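Local coordinates for SspB protein (Streptomyces clavuligerus, PDB 6JUF), which probably acts as a metal-dependent DNase in the SspABCD-SspE system, a phosphorothioation-sensing bacterial defence with broad anti-phage activities, at residues 22-27 against 102-107; 278-283 against 289-294; 309-314 against 328-333; 150-155 against 167-172. One frame throughout, in Å; residues are numbered along the deposited sequence.

Contact 1 of 4, residues 22-27 against 102-107; sequences PRFGWL and PYLEEL
Phe-24 is the one residue of 22-27 that really engages the other side, and its ring meets three consecutive residues of 102-107. The carbonyl oxygen of Pro-102 lies in the ring plane at the edge, 3.1 Å from Phe-24 CE1, with CZ almost as near. On the same rim, Phe-24 CD1 touches Leu-104 CD1 at 3.7 Å. Tyr-103 comes in at a slant, its CD1 3.7 Å from Phe-24 CZ. The ring gets there because CG stands opposite the backbone N (chi1 166°), which throws it outward from the first turn of helix 24-34. Behind Leu-104 lie Leu-110 and Leu-113 of helix 107-118, while the Asp-101 carboxylate accepts the backbone N-H groups of Glu-105 and Glu-106. Tyr-103 of the second subunit also packs on Phe-24, and Arg-23 makes a salt bridge to Glu-105 of the second subunit, which puts the contact at the dimer interface. Besides apolar packing, the carbonyl oxygen at the ring's weakly positive C-H rim should add a modest electrostatic attraction.

Contact 2 of 4, residues 278-283 against 289-294; sequences ALEKVA and LQLVEA
Leu-291 and Glu-280 both turn CG beside the backbone N and opposite the carbonyl carbon (chi1 -75° and -72°), and these torsions bring a leucine methyl against the acid's methylene chain. Leu-291 CD1 sits 3.4 Å from Glu-280 CG, the two side chains crossing nearly at right angles. The other branch serves a different neighbour: Leu-291 CD2 lies 4.0 Å from Leu-279 CB, so the leucine straddles two successive helix residues. Glu-280 runs on extended, and its OE1 makes a salt bridge to Arg-298 of strand 298-302, while its CG crosses the leucine methyl. At the other end helix and strand come closer. Ala-283, with only a methyl to offer, lets its CB stand 3.7 Å from Leu-289 O and 4.2 Å from Leu-289 CB, while Leu-289 CD1 reaches inward to Val-282 CG1 at 4.3 Å. The short axes approach to 7.9 Å, their directions 135° apart, with a three-residue connection between helix and strand. Helix 231-243, helix 254-259 and helix 306-317 close the inner side. Strand 250-253 pairs with the far edge of 298-302. The order helix 231-243, strand 250-253, helices 254-259, 264-268 and 272-285, then strands 289-293 and 298-302 is consistent with a winged-helix domain.

Contact 3 of 4, residues 309-314 against 328-333; sequences LAWDVL and PTREDW
At the start of helix 330-336, Arg-330 leaves the first turn and reaches across to Trp-311 on helix 306-317. NH1 lies over one face of the indole, 3.8 Å above the plane and displaced toward the rim, at 3.9 Å from Trp-311 NE1. The guanidinium stands steeply to the ring, the planes 78° apart; a bend at chi3 (89°) turns it out of the line of the extended first part of the chain. Its CZ is 5.4 Å from the centroid of the five-membered ring, a long cation-pi geometry worth a weak attraction at most; the stronger partner is Glu-90, which forms a salt bridge with NH2. The turn carrying the arginine is fixed by a capping box: Asp-332 N donates to Thr-329 OG1 at 3.0 Å, and Thr-329 N donates back to Asp-332 OD2, also at 3.0 Å, meeting the carboxylate from above its plane. Leu-314 CD2 sits against the indole's opposite face, 3.6 Å from its plane and toward the rim. Trp-89, Trp-93 and Tyr-236 each meet Trp-311 edge-to-face.

Contact 4 of 4, residues 150-155 against 167-172; sequences QVIVRH and ASIAKD
Ile-152 and Ile-169 make the tight part of this contact, where helix 145-159 meets helix 166-180, the next in the chain. Their CG2 methyls touch at 3.6 Å, and Ile-169 CG2 is equally near Ile-152 CB, so the methyl presses on the branch point as well as on its counterpart. The two side chains slide past each other in opposite directions. In each, CG2 stands opposite the backbone N while CG1 lies beside it (chi1 -63° for Ile-152, -69° for Ile-169). Ile-152 is backed by Ser-130 and Val-133 of helix 129-137, and Ile-169 also touches Thr-149 and Val-156. Going outward the fit slackens: Ile-169 CD1 reaches Val-153 CG2 at 3.9 Å, the chains crossing at about a right angle, and Val-153 is already partly exposed. On the inner side Asp-172 is buried but turns its polar atoms to other partners, OD1 taking His-17 NE2 and Ala-15 N, and OD2 taking Ser-130 OG. What joins the helices here is therefore wholly aliphatic, dependent on the close fit of branched side chains, while the buried carboxylate of Asp-172 finds its hydrogen-bond partners elsewhere.

Overall arrangement
Contacts 2 and 3 share a neighbourhood: helix 306-317, which carries Trp-311 of contact 3, also closes the inner side of contact 2, with Val-282 against Val-313 and Leu-289 against Leu-309. Contact 4 is the buried one, aliphatic throughout, about 36 Å from contact 3 between centres and on the other side of the chain's centre. Contacts 1, 2 and 3 are partly buried, and each mixes chemistries: a carbonyl at a ring edge in contact 1, an acid's methylenes on leucine in contact 2, a guanidinium over indole in contact 3. Contact 1, whose centre is nearest the middle of the chain, is alone among the four in touching the second subunit.

Contact 1 of 4, residues 22-27 against 102-107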
loop_
_atom_site.group_PDB
_atom_site.type_symbol
_atom_site.label_atom_id
_atom_site.label_comp_id
_atom_site.label_asym_id
_atom_site.label_seq_id
_atom_site.Cartn_x
_atom_site.Cartn_y
_atom_site.Cartn_z
ATOM N N PRO B 22 -7.864 7.420 -1.377
ATOM C CA PRO B 22 -8.029 6.140 -2.098
ATOM C C PRO B 22 -7.477 4.941 -1.307
ATOM O O PRO B 22 -6.516 5.084 -0.561
ATOM C CB PRO B 22 -7.206 6.356 -3.399
ATOM C CG PRO B 22 -7.164 7.860 -3.558
ATOM C CD PRO B 22 -7.138 8.422 -2.177
ATOM N N ARG B 23 -8.059 3.785 -1.490
ATOM C CA ARG B 23 -7.557 2.551 -0.939
ATOM C C ARG B 23 -7.405 1.515 -2.043
ATOM O O ARG B 23 -8.248 1.469 -2.959
ATOM C CB ARG B 23 -8.611 1.971 0.041
ATOM C CG ARG B 23 -9.075 2.933 1.135
ATOM C CD ARG B 23 -9.798 2.200 2.269
ATOM N NE ARG B 23 -10.497 3.184 3.084
ATOM C CZ ARG B 23 -11.217 2.875 4.150
ATOM N NH1 ARG B 23 -11.370 1.575 4.470
ATOM N NH2 ARG B 23 -11.858 3.828 4.834
ATOM N N PHE B 24 -6.345 0.685 -1.971
ATOM C CA PHE B 24 -6.191 -0.314 -2.994
ATOM C C PHE B 24 -7.417 -1.273 -3.076
ATOM O O PHE B 24 -7.932 -1.570 -4.143
ATOM C CB PHE B 24 -4.919 -1.169 -2.791
ATOM C CG PHE B 24 -4.908 -2.397 -3.636
ATOM C CD1 PHE B 24 -4.739 -2.299 -5.029
ATOM C CD2 PHE B 24 -5.211 -3.657 -3.088
ATOM C CE1 PHE B 24 -4.845 -3.433 -5.842
ATOM C CE2 PHE B 24 -5.265 -4.783 -3.912
ATOM C CZ PHE B 24 -5.095 -4.669 -5.289
ATOM N N GLY B 25 -7.821 -1.741 -1.870
ATOM C CA GLY B 25 -8.969 -2.682 -1.781
ATOM C C GLY B 25 -10.191 -2.126 -2.495
ATOM O O GLY B 25 -10.925 -2.884 -3.146
ATOM N N TRP B 26 -10.382 -0.803 -2.416
ATOM C CA TRP B 26 -11.544 -0.193 -3.095
ATOM C C TRP B 26 -11.422 -0.243 -4.607
ATOM O O TRP B 26 -12.427 -0.522 -5.311
ATOM C CB TRP B 26 -11.698 1.244 -2.650
ATOM C CG TRP B 26 -12.238 1.375 -1.253
ATOM C CD1 TRP B 26 -12.516 0.385 -0.347
ATOM C CD2 TRP B 26 -12.621 2.652 -0.592
ATOM N NE1 TRP B 26 -13.021 0.933 0.854
ATOM C CE2 TRP B 26 -13.068 2.299 0.752
ATOM C CE3 TRP B 26 -12.564 3.982 -0.960
ATOM C CZ2 TRP B 26 -13.559 3.253 1.643
ATOM C CZ3 TRP B 26 -13.015 4.943 -0.034
ATOM C CH2 TRP B 26 -13.480 4.593 1.234
ATOM N N LEU B 27 -10.215 0.022 -5.148
ATOM C CA LEU B 27 -10.055 0.025 -6.615
ATOM C C LEU B 27 -10.260 -1.427 -7.126
ATOM O O LEU B 27 -10.903 -1.686 -8.100
ATOM C CB LEU B 27 -8.683 0.509 -6.982
ATOM C CG LEU B 27 -8.394 1.940 -6.539
ATOM C CD1 LEU B 27 -6.997 2.298 -7.051
ATOM C CD2 LEU B 27 -9.500 2.933 -7.008
ATOM N N PRO B 102 -2.228 -5.851 -11.263
ATOM C CA PRO B 102 -3.452 -5.964 -10.464
ATOM C C PRO B 102 -3.282 -5.599 -8.967
ATOM O O PRO B 102 -4.220 -5.159 -8.316
ATOM C CB PRO B 102 -3.859 -7.462 -10.650
ATOM C CG PRO B 102 -2.616 -8.119 -11.194
ATOM C CD PRO B 102 -1.968 -7.085 -12.028
ATOM N N TYR B 103 -2.114 -5.843 -8.403
ATOM C CA TYR B 103 -1.873 -5.590 -6.969
ATOM C C TYR B 103 -1.035 -4.362 -6.724
ATOM O O TYR B 103 -0.551 -4.181 -5.581
ATOM C CB TYR B 103 -1.321 -6.864 -6.265
ATOM C CG TYR B 103 -2.346 -7.969 -6.414
ATOM C CD1 TYR B 103 -3.515 -7.955 -5.613
ATOM C CD2 TYR B 103 -2.174 -8.985 -7.350
ATOM C CE1 TYR B 103 -4.519 -8.939 -5.834
ATOM C CE2 TYR B 103 -3.148 -9.970 -7.528
ATOM C CZ TYR B 103 -4.299 -9.928 -6.768
ATOM O OH TYR B 103 -5.248 -10.913 -6.859
ATOM N N LEU B 104 -0.854 -3.498 -7.741
ATOM C CA LEU B 104 -0.079 -2.223 -7.589
ATOM C C LEU B 104 1.248 -2.488 -6.887
ATOM O O LEU B 104 1.640 -1.795 -5.916
ATOM C CB LEU B 104 -0.907 -1.129 -6.887
ATOM C CG LEU B 104 -2.273 -0.791 -7.544
ATOM C CD1 LEU B 104 -2.894 0.378 -6.775
ATOM C CD2 LEU B 104 -2.156 -0.478 -9.052
ATOM N N GLU B 105 1.960 -3.486 -7.390
ATOM C CA GLU B 105 3.250 -3.848 -6.829
ATOM C C GLU B 105 4.353 -2.885 -7.292
ATOM O O GLU B 105 5.430 -2.843 -6.627
ATOM C CB GLU B 105 3.699 -5.291 -7.251
ATOM C CG GLU B 105 2.735 -6.318 -6.753
ATOM C CD GLU B 105 3.006 -7.689 -7.351
ATOM O OE1 GLU B 105 4.209 -8.018 -7.588
ATOM O OE2 GLU B 105 2.007 -8.439 -7.578
ATOM N N GLU B 106 4.147 -2.188 -8.406
ATOM C CA GLU B 106 5.161 -1.281 -8.947
ATOM C C GLU B 106 4.761 0.165 -8.691
ATOM O O GLU B 106 3.640 0.578 -8.958
ATOM C CB GLU B 106 5.331 -1.519 -10.458
ATOM C CG GLU B 106 6.092 -2.799 -10.728
ATOM C CD GLU B 106 6.471 -2.952 -12.183
ATOM O OE1 GLU B 106 6.733 -1.943 -12.883
ATOM O OE2 GLU B 106 6.495 -4.125 -12.627
ATOM N N LEU B 107 5.742 0.950 -8.194
ATOM C CA LEU B 107 5.442 2.368 -7.934
ATOM C C LEU B 107 5.065 3.128 -9.188
ATOM O O LEU B 107 4.238 4.068 -9.106
ATOM C CB LEU B 107 6.575 3.071 -7.184
ATOM C CG LEU B 107 6.705 2.537 -5.728
ATOM C CD1 LEU B 107 7.951 3.080 -5.032
ATOM C CD2 LEU B 107 5.473 2.806 -4.875
#

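Contact 2 of 4, residues 278-283 against 289-294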
loop_
_atom_site.group_PDB
_atom_site.type_symbol
_atom_site.label_atom_id
_atom_site.label_comp_id
_atom_site.label_asym_id
_atom_site.label_seq_id
_atom_site.Cartn_x
_atom_site.Cartn_y
_atom_site.Cartn_z
ATOM N N ALA B 278 14.331 11.346 -19.599
ATOM C CA ALA B 278 13.420 10.207 -19.798
ATOM C C ALA B 278 13.080 10.049 -21.276
ATOM O O ALA B 278 13.056 8.918 -21.789
ATOM C CB ALA B 278 12.149 10.389 -18.988
ATOM N N LEU B 279 12.813 11.167 -21.971
ATOM C CA LEU B 279 12.405 11.075 -23.366
ATOM C C LEU B 279 13.594 10.597 -24.226
ATOM O O LEU B 279 13.412 9.932 -25.236
ATOM C CB LEU B 279 11.871 12.429 -23.853
ATOM C CG LEU B 279 10.565 12.914 -23.232
ATOM C CD1 LEU B 279 10.262 14.338 -23.683
ATOM C CD2 LEU B 279 9.417 11.958 -23.499
ATOM N N GLU B 280 14.793 10.934 -23.789
ATOM C CA GLU B 280 15.969 10.489 -24.581
ATOM C C GLU B 280 16.103 8.988 -24.513
ATOM O O GLU B 280 16.402 8.313 -25.499
ATOM C CB GLU B 280 17.229 11.149 -24.044
ATOM C CG GLU B 280 17.217 12.634 -24.414
ATOM C CD GLU B 280 18.532 13.342 -24.258
ATOM O OE1 GLU B 280 18.738 14.278 -25.035
ATOM O OE2 GLU B 280 19.367 12.979 -23.401
ATOM N N LYS B 281 15.952 8.452 -23.294
ATOM C CA LYS B 281 16.028 7.010 -23.096
ATOM C C LYS B 281 14.974 6.274 -23.888
ATOM O O LYS B 281 15.255 5.296 -24.564
ATOM C CB LYS B 281 15.933 6.702 -21.589
ATOM C CG LYS B 281 16.303 5.279 -21.247
ATOM C CD LYS B 281 16.337 5.195 -19.743
ATOM C CE LYS B 281 15.984 3.810 -19.228
ATOM N NZ LYS B 281 16.106 3.937 -17.739
ATOM N N VAL B 282 13.769 6.828 -23.925
ATOM C CA VAL B 282 12.664 6.174 -24.613
ATOM C C VAL B 282 12.762 6.340 -26.115
ATOM O O VAL B 282 12.546 5.391 -26.844
ATOM C CB VAL B 282 11.324 6.624 -24.013
ATOM C CG1 VAL B 282 10.144 5.984 -24.737
ATOM C CG2 VAL B 282 11.255 6.213 -22.553
ATOM N N ALA B 283 13.193 7.521 -26.585
ATOM C CA ALA B 283 13.401 7.785 -28.011
ATOM C C ALA B 283 14.462 6.911 -28.619
ATOM O O ALA B 283 14.383 6.613 -29.807
ATOM C CB ALA B 283 13.776 9.236 -28.264
ATOM N N LEU B 289 10.026 8.442 -32.413
ATOM C CA LEU B 289 10.163 9.551 -31.483
ATOM C C LEU B 289 11.550 10.165 -31.605
ATOM O O LEU B 289 12.538 9.468 -31.704
ATOM C CB LEU B 289 9.964 9.080 -30.016
ATOM C CG LEU B 289 8.619 8.395 -29.750
ATOM C CD1 LEU B 289 8.611 7.941 -28.291
ATOM C CD2 LEU B 289 7.403 9.292 -30.053
ATOM N N GLN B 290 11.610 11.493 -31.578
ATOM C CA GLN B 290 12.906 12.205 -31.544
ATOM C C GLN B 290 12.831 13.403 -30.607
ATOM O O GLN B 290 11.779 13.948 -30.324
ATOM C CB GLN B 290 13.349 12.721 -32.939
ATOM C CG GLN B 290 13.700 11.594 -33.893
ATOM C CD GLN B 290 14.399 12.113 -35.159
ATOM O OE1 GLN B 290 14.539 13.318 -35.350
ATOM N NE2 GLN B 290 14.897 11.211 -35.976
ATOM N N LEU B 291 13.980 13.794 -30.112
ATOM C CA LEU B 291 14.137 15.090 -29.498
ATOM C C LEU B 291 14.881 15.948 -30.506
ATOM O O LEU B 291 15.952 15.570 -30.947
ATOM C CB LEU B 291 14.925 15.051 -28.194
ATOM C CG LEU B 291 14.200 14.493 -26.949
ATOM C CD1 LEU B 291 15.019 14.933 -25.738
ATOM C CD2 LEU B 291 12.785 15.051 -26.775
ATOM N N VAL B 292 14.291 17.094 -30.853
ATOM C CA VAL B 292 14.821 17.977 -31.903
ATOM C C VAL B 292 14.972 19.398 -31.365
ATOM O O VAL B 292 14.170 19.848 -30.560
ATOM C CB VAL B 292 13.892 17.946 -33.134
ATOM C CG1 VAL B 292 14.307 18.960 -34.190
ATOM C CG2 VAL B 292 13.866 16.540 -33.735
ATOM N N GLU B 293 16.005 20.105 -31.789
ATOM C CA GLU B 293 16.176 21.511 -31.422
ATOM C C GLU B 293 15.681 22.368 -32.565
ATOM O O GLU B 293 16.093 22.178 -33.705
ATOM C CB GLU B 293 17.641 21.838 -31.194
ATOM C CG GLU B 293 18.270 21.062 -30.064
ATOM C CD GLU B 293 19.247 21.897 -29.276
ATOM O OE1 GLU B 293 19.628 23.000 -29.752
ATOM O OE2 GLU B 293 19.615 21.437 -28.175
ATOM N N ALA B 294 14.781 23.302 -32.279
ATOM C CA ALA B 294 14.248 24.132 -33.355
ATOM C C ALA B 294 14.638 25.567 -33.109
ATOM O O ALA B 294 15.450 26.122 -33.828
ATOM C CB ALA B 294 12.756 23.978 -33.525
HETATM O O HOH W 1 14.303 7.712 -32.247
#

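Contact 3 of 4, residues 309-314 against 328-333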
loop_
_atom_site.group_PDB
_atom_site.type_symbol
_atom_site.label_atom_id
_atom_site.label_comp_id
_atom_site.label_asym_id
_atom_site.label_seq_id
_atom_site.Cartn_x
_atom_site.Cartn_y
_atom_site.Cartn_z
ATOM N N LEU B 309 1.114 5.914 -29.801
ATOM C CA LEU B 309 2.528 5.762 -29.417
ATOM C C LEU B 309 2.650 5.762 -27.892
ATOM O O LEU B 309 3.441 5.027 -27.334
ATOM C CB LEU B 309 3.440 6.835 -30.043
ATOM C CG LEU B 309 3.481 6.738 -31.594
ATOM C CD1 LEU B 309 4.166 8.013 -32.096
ATOM C CD2 LEU B 309 4.284 5.476 -31.900
ATOM N N ALA B 310 1.864 6.593 -27.223
ATOM C CA ALA B 310 1.880 6.634 -25.797
ATOM C C ALA B 310 1.579 5.243 -25.242
ATOM O O ALA B 310 2.240 4.817 -24.290
ATOM C CB ALA B 310 0.829 7.635 -25.277
ATOM N N TRP B 311 0.577 4.578 -25.790
ATOM C CA TRP B 311 0.248 3.267 -25.351
ATOM C C TRP B 311 1.253 2.194 -25.723
ATOM O O TRP B 311 1.329 1.220 -25.004
ATOM C CB TRP B 311 -1.191 2.904 -25.734
ATOM C CG TRP B 311 -2.087 3.502 -24.702
ATOM C CD1 TRP B 311 -2.709 4.745 -24.711
ATOM C CD2 TRP B 311 -2.441 2.904 -23.447
ATOM N NE1 TRP B 311 -3.411 4.931 -23.576
ATOM C CE2 TRP B 311 -3.293 3.859 -22.772
ATOM C CE3 TRP B 311 -2.148 1.694 -22.826
ATOM C CZ2 TRP B 311 -3.812 3.614 -21.498
ATOM C CZ3 TRP B 311 -2.687 1.426 -21.583
ATOM C CH2 TRP B 311 -3.498 2.386 -20.912
ATOM N N ASP B 312 1.934 2.270 -26.858
ATOM C CA ASP B 312 3.068 1.357 -27.101
ATOM C C ASP B 312 4.080 1.485 -25.980
ATOM O O ASP B 312 4.553 0.479 -25.450
ATOM C CB ASP B 312 3.753 1.632 -28.438
ATOM C CG ASP B 312 2.878 1.293 -29.640
ATOM O OD1 ASP B 312 1.919 0.506 -29.454
ATOM O OD2 ASP B 312 3.122 1.853 -30.739
ATOM N N VAL B 313 4.457 2.714 -25.654
ATOM C CA VAL B 313 5.500 2.965 -24.662
ATOM C C VAL B 313 5.011 2.457 -23.288
ATOM O O VAL B 313 5.732 1.799 -22.554
ATOM C CB VAL B 313 5.755 4.486 -24.571
ATOM C CG1 VAL B 313 6.583 4.882 -23.345
ATOM C CG2 VAL B 313 6.471 4.978 -25.821
ATOM N N LEU B 314 3.772 2.728 -22.950
ATOM C CA LEU B 314 3.240 2.298 -21.657
ATOM C C LEU B 314 3.101 0.760 -21.585
ATOM O O LEU B 314 3.461 0.179 -20.618
ATOM C CB LEU B 314 1.871 2.942 -21.382
ATOM C CG LEU B 314 1.219 2.598 -20.040
ATOM C CD1 LEU B 314 2.148 2.919 -18.862
ATOM C CD2 LEU B 314 -0.095 3.363 -19.859
ATOM N N PRO B 328 -8.372 -8.276 -24.638
ATOM C CA PRO B 328 -9.277 -7.565 -25.564
ATOM C C PRO B 328 -8.728 -6.277 -26.126
ATOM O O PRO B 328 -8.095 -5.498 -25.346
ATOM C CB PRO B 328 -10.474 -7.221 -24.693
ATOM C CG PRO B 328 -9.958 -7.199 -23.286
ATOM C CD PRO B 328 -8.782 -8.145 -23.201
ATOM N N THR B 329 -8.965 -6.012 -27.411
ATOM C CA THR B 329 -8.726 -4.691 -27.983
ATOM C C THR B 329 -9.702 -3.669 -27.377
ATOM O O THR B 329 -10.700 -4.060 -26.724
ATOM C CB THR B 329 -8.898 -4.703 -29.494
ATOM O OG1 THR B 329 -10.260 -5.011 -29.863
ATOM C CG2 THR B 329 -7.896 -5.719 -30.133
ATOM N N ARG B 330 -9.452 -2.389 -27.598
ATOM C CA ARG B 330 -10.422 -1.390 -27.169
ATOM C C ARG B 330 -11.769 -1.661 -27.882
ATOM O O ARG B 330 -12.858 -1.432 -27.302
ATOM C CB ARG B 330 -9.853 0.005 -27.464
ATOM C CG ARG B 330 -8.524 0.280 -26.731
ATOM C CD ARG B 330 -7.951 1.676 -26.960
ATOM N NE ARG B 330 -8.552 2.415 -25.927
ATOM C CZ ARG B 330 -7.988 2.904 -24.817
ATOM N NH1 ARG B 330 -6.653 3.005 -24.580
ATOM N NH2 ARG B 330 -8.805 3.432 -24.002
ATOM N N GLU B 331 -11.715 -2.170 -29.103
ATOM C CA GLU B 331 -12.926 -2.353 -29.903
ATOM C C GLU B 331 -13.750 -3.494 -29.325
ATOM O O GLU B 331 -14.975 -3.448 -29.303
ATOM C CB GLU B 331 -12.535 -2.678 -31.373
ATOM C CG GLU B 331 -11.894 -1.567 -32.220
ATOM C CD GLU B 331 -10.512 -1.052 -31.751
ATOM O OE1 GLU B 331 -10.192 0.130 -32.079
ATOM O OE2 GLU B 331 -9.708 -1.770 -31.061
ATOM N N ASP B 332 -13.078 -4.563 -28.921
ATOM C CA ASP B 332 -13.685 -5.724 -28.307
ATOM C C ASP B 332 -14.356 -5.320 -27.026
ATOM O O ASP B 332 -15.508 -5.693 -26.751
ATOM C CB ASP B 332 -12.653 -6.758 -27.897
ATOM C CG ASP B 332 -11.983 -7.467 -29.057
ATOM O OD1 ASP B 332 -12.552 -7.608 -30.152
ATOM O OD2 ASP B 332 -10.828 -7.944 -28.797
ATOM N N TRP B 333 -13.627 -4.526 -26.239
ATOM C CA TRP B 333 -14.196 -4.010 -24.994
ATOM C C TRP B 333 -15.389 -3.085 -25.196
ATOM O O TRP B 333 -16.380 -3.178 -24.400
ATOM C CB TRP B 333 -13.051 -3.325 -24.226
ATOM C CG TRP B 333 -13.334 -3.099 -22.775
ATOM C CD1 TRP B 333 -13.685 -1.917 -22.146
ATOM C CD2 TRP B 333 -13.274 -4.103 -21.730
ATOM N NE1 TRP B 333 -13.879 -2.131 -20.775
ATOM C CE2 TRP B 333 -13.640 -3.440 -20.470
ATOM C CE3 TRP B 333 -12.990 -5.484 -21.719
ATOM C CZ2 TRP B 333 -13.687 -4.139 -19.269
ATOM C CZ3 TRP B 333 -13.058 -6.193 -20.519
ATOM C CH2 TRP B 333 -13.403 -5.546 -19.296
#

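Contact 4 of 4, residues 150-155 against 167-172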
loop_
_atom_site.group_PDB
_atom_site.type_symbol
_atom_site.label_atom_id
_atom_site.label_comp_id
_atom_site.label_asym_id
_atom_site.label_seq_id
_atom_site.Cartn_x
_atom_site.Cartn_y
_atom_site.Cartn_z
ATOM N N GLN B 150 -8.254 28.650 -0.115
ATOM C CA GLN B 150 -8.620 29.966 -0.707
ATOM C C GLN B 150 -8.326 30.045 -2.211
ATOM O O GLN B 150 -9.122 30.603 -2.999
ATOM C CB GLN B 150 -7.983 31.121 0.089
ATOM C CG GLN B 150 -8.707 31.315 1.421
ATOM C CD GLN B 150 -10.233 31.467 1.272
ATOM O OE1 GLN B 150 -11.031 30.711 1.894
ATOM N NE2 GLN B 150 -10.655 32.465 0.468
ATOM N N VAL B 151 -7.212 29.445 -2.640
ATOM C CA VAL B 151 -6.920 29.404 -4.061
ATOM C C VAL B 151 -7.965 28.611 -4.844
ATOM O O VAL B 151 -8.421 29.043 -5.885
ATOM C CB VAL B 151 -5.473 28.957 -4.338
ATOM C CG1 VAL B 151 -5.201 28.890 -5.850
ATOM C CG2 VAL B 151 -4.560 29.996 -3.753
ATOM N N ILE B 152 -8.364 27.460 -4.304
ATOM C CA ILE B 152 -9.382 26.681 -4.981
ATOM C C ILE B 152 -10.715 27.459 -5.039
ATOM O O ILE B 152 -11.338 27.485 -6.070
ATOM C CB ILE B 152 -9.587 25.302 -4.352
ATOM C CG1 ILE B 152 -8.286 24.489 -4.472
ATOM C CG2 ILE B 152 -10.743 24.609 -5.032
ATOM C CD1 ILE B 152 -8.164 23.347 -3.480
ATOM N N VAL B 153 -11.086 28.102 -3.920
ATOM C CA VAL B 153 -12.319 28.912 -3.869
ATOM C C VAL B 153 -12.289 29.961 -5.003
ATOM O O VAL B 153 -13.264 30.141 -5.685
ATOM C CB VAL B 153 -12.472 29.622 -2.525
ATOM C CG1 VAL B 153 -13.500 30.781 -2.568
ATOM C CG2 VAL B 153 -12.763 28.601 -1.430
ATOM N N ARG B 154 -11.144 30.648 -5.169
ATOM C CA ARG B 154 -11.004 31.691 -6.178
ATOM C C ARG B 154 -11.311 31.118 -7.560
ATOM O O ARG B 154 -12.076 31.694 -8.331
ATOM C CB ARG B 154 -9.601 32.313 -6.063
ATOM C CG ARG B 154 -9.364 33.579 -6.885
ATOM C CD ARG B 154 -7.895 34.022 -6.827
ATOM N NE ARG B 154 -7.083 33.399 -7.893
ATOM C CZ ARG B 154 -7.072 33.796 -9.174
ATOM N NH1 ARG B 154 -7.828 34.811 -9.585
ATOM N NH2 ARG B 154 -6.303 33.187 -10.060
ATOM N N HIS B 155 -10.704 29.955 -7.867
ATOM C CA HIS B 155 -10.907 29.297 -9.153
ATOM C C HIS B 155 -12.332 28.802 -9.362
ATOM O O HIS B 155 -12.916 28.919 -10.445
ATOM C CB HIS B 155 -9.877 28.151 -9.340
ATOM C CG HIS B 155 -8.601 28.636 -9.939
ATOM N ND1 HIS B 155 -7.481 28.884 -9.209
ATOM C CD2 HIS B 155 -8.320 29.014 -11.229
ATOM C CE1 HIS B 155 -6.529 29.390 -10.015
ATOM N NE2 HIS B 155 -7.047 29.478 -11.248
ATOM N N ALA B 167 -16.726 24.598 2.674
ATOM C CA ALA B 167 -16.531 23.416 3.513
ATOM C C ALA B 167 -16.195 22.206 2.671
ATOM O O ALA B 167 -15.376 21.339 3.099
ATOM C CB ALA B 167 -17.742 23.151 4.425
ATOM N N SER B 168 -16.822 22.086 1.508
ATOM C CA SER B 168 -16.464 20.951 0.625
ATOM C C SER B 168 -15.045 21.063 0.086
ATOM O O SER B 168 -14.335 20.042 -0.071
ATOM C CB SER B 168 -17.426 20.858 -0.551
ATOM O OG SER B 168 -18.740 20.696 -0.070
ATOM N N ILE B 169 -14.640 22.265 -0.284
ATOM C CA ILE B 169 -13.270 22.464 -0.790
ATOM C C ILE B 169 -12.284 22.151 0.347
ATOM O O ILE B 169 -11.240 21.515 0.124
ATOM C CB ILE B 169 -13.112 23.884 -1.346
ATOM C CG1 ILE B 169 -13.961 24.005 -2.640
ATOM C CG2 ILE B 169 -11.620 24.204 -1.595
ATOM C CD1 ILE B 169 -14.199 25.430 -3.158
ATOM N N ALA B 170 -12.571 22.606 1.560
ATOM C CA ALA B 170 -11.656 22.300 2.697
ATOM C C ALA B 170 -11.554 20.787 2.899
ATOM O O ALA B 170 -10.489 20.292 3.277
ATOM C CB ALA B 170 -12.162 22.940 4.003
ATOM N N LYS B 171 -12.646 20.054 2.666
ATOM C CA LYS B 171 -12.607 18.585 2.790
ATOM C C LYS B 171 -11.734 17.994 1.654
ATOM O O LYS B 171 -10.984 16.992 1.925
ATOM C CB LYS B 171 -14.032 18.030 2.720
ATOM C CG LYS B 171 -14.794 18.269 4.029
ATOM C CD LYS B 171 -16.285 18.067 3.834
ATOM C CE LYS B 171 -17.024 18.356 5.142
ATOM N NZ LYS B 171 -18.472 18.489 4.919
ATOM N N ASP B 172 -11.784 18.581 0.448
ATOM C CA ASP B 172 -10.868 18.131 -0.645
ATOM C C ASP B 172 -9.414 18.351 -0.209
ATOM O O ASP B 172 -8.545 17.494 -0.442
ATOM C CB ASP B 172 -11.105 18.887 -1.953
ATOM C CG ASP B 172 -12.320 18.423 -2.700
ATOM O OD1 ASP B 172 -12.877 17.356 -2.341
ATOM O OD2 ASP B 172 -12.694 19.116 -3.663
#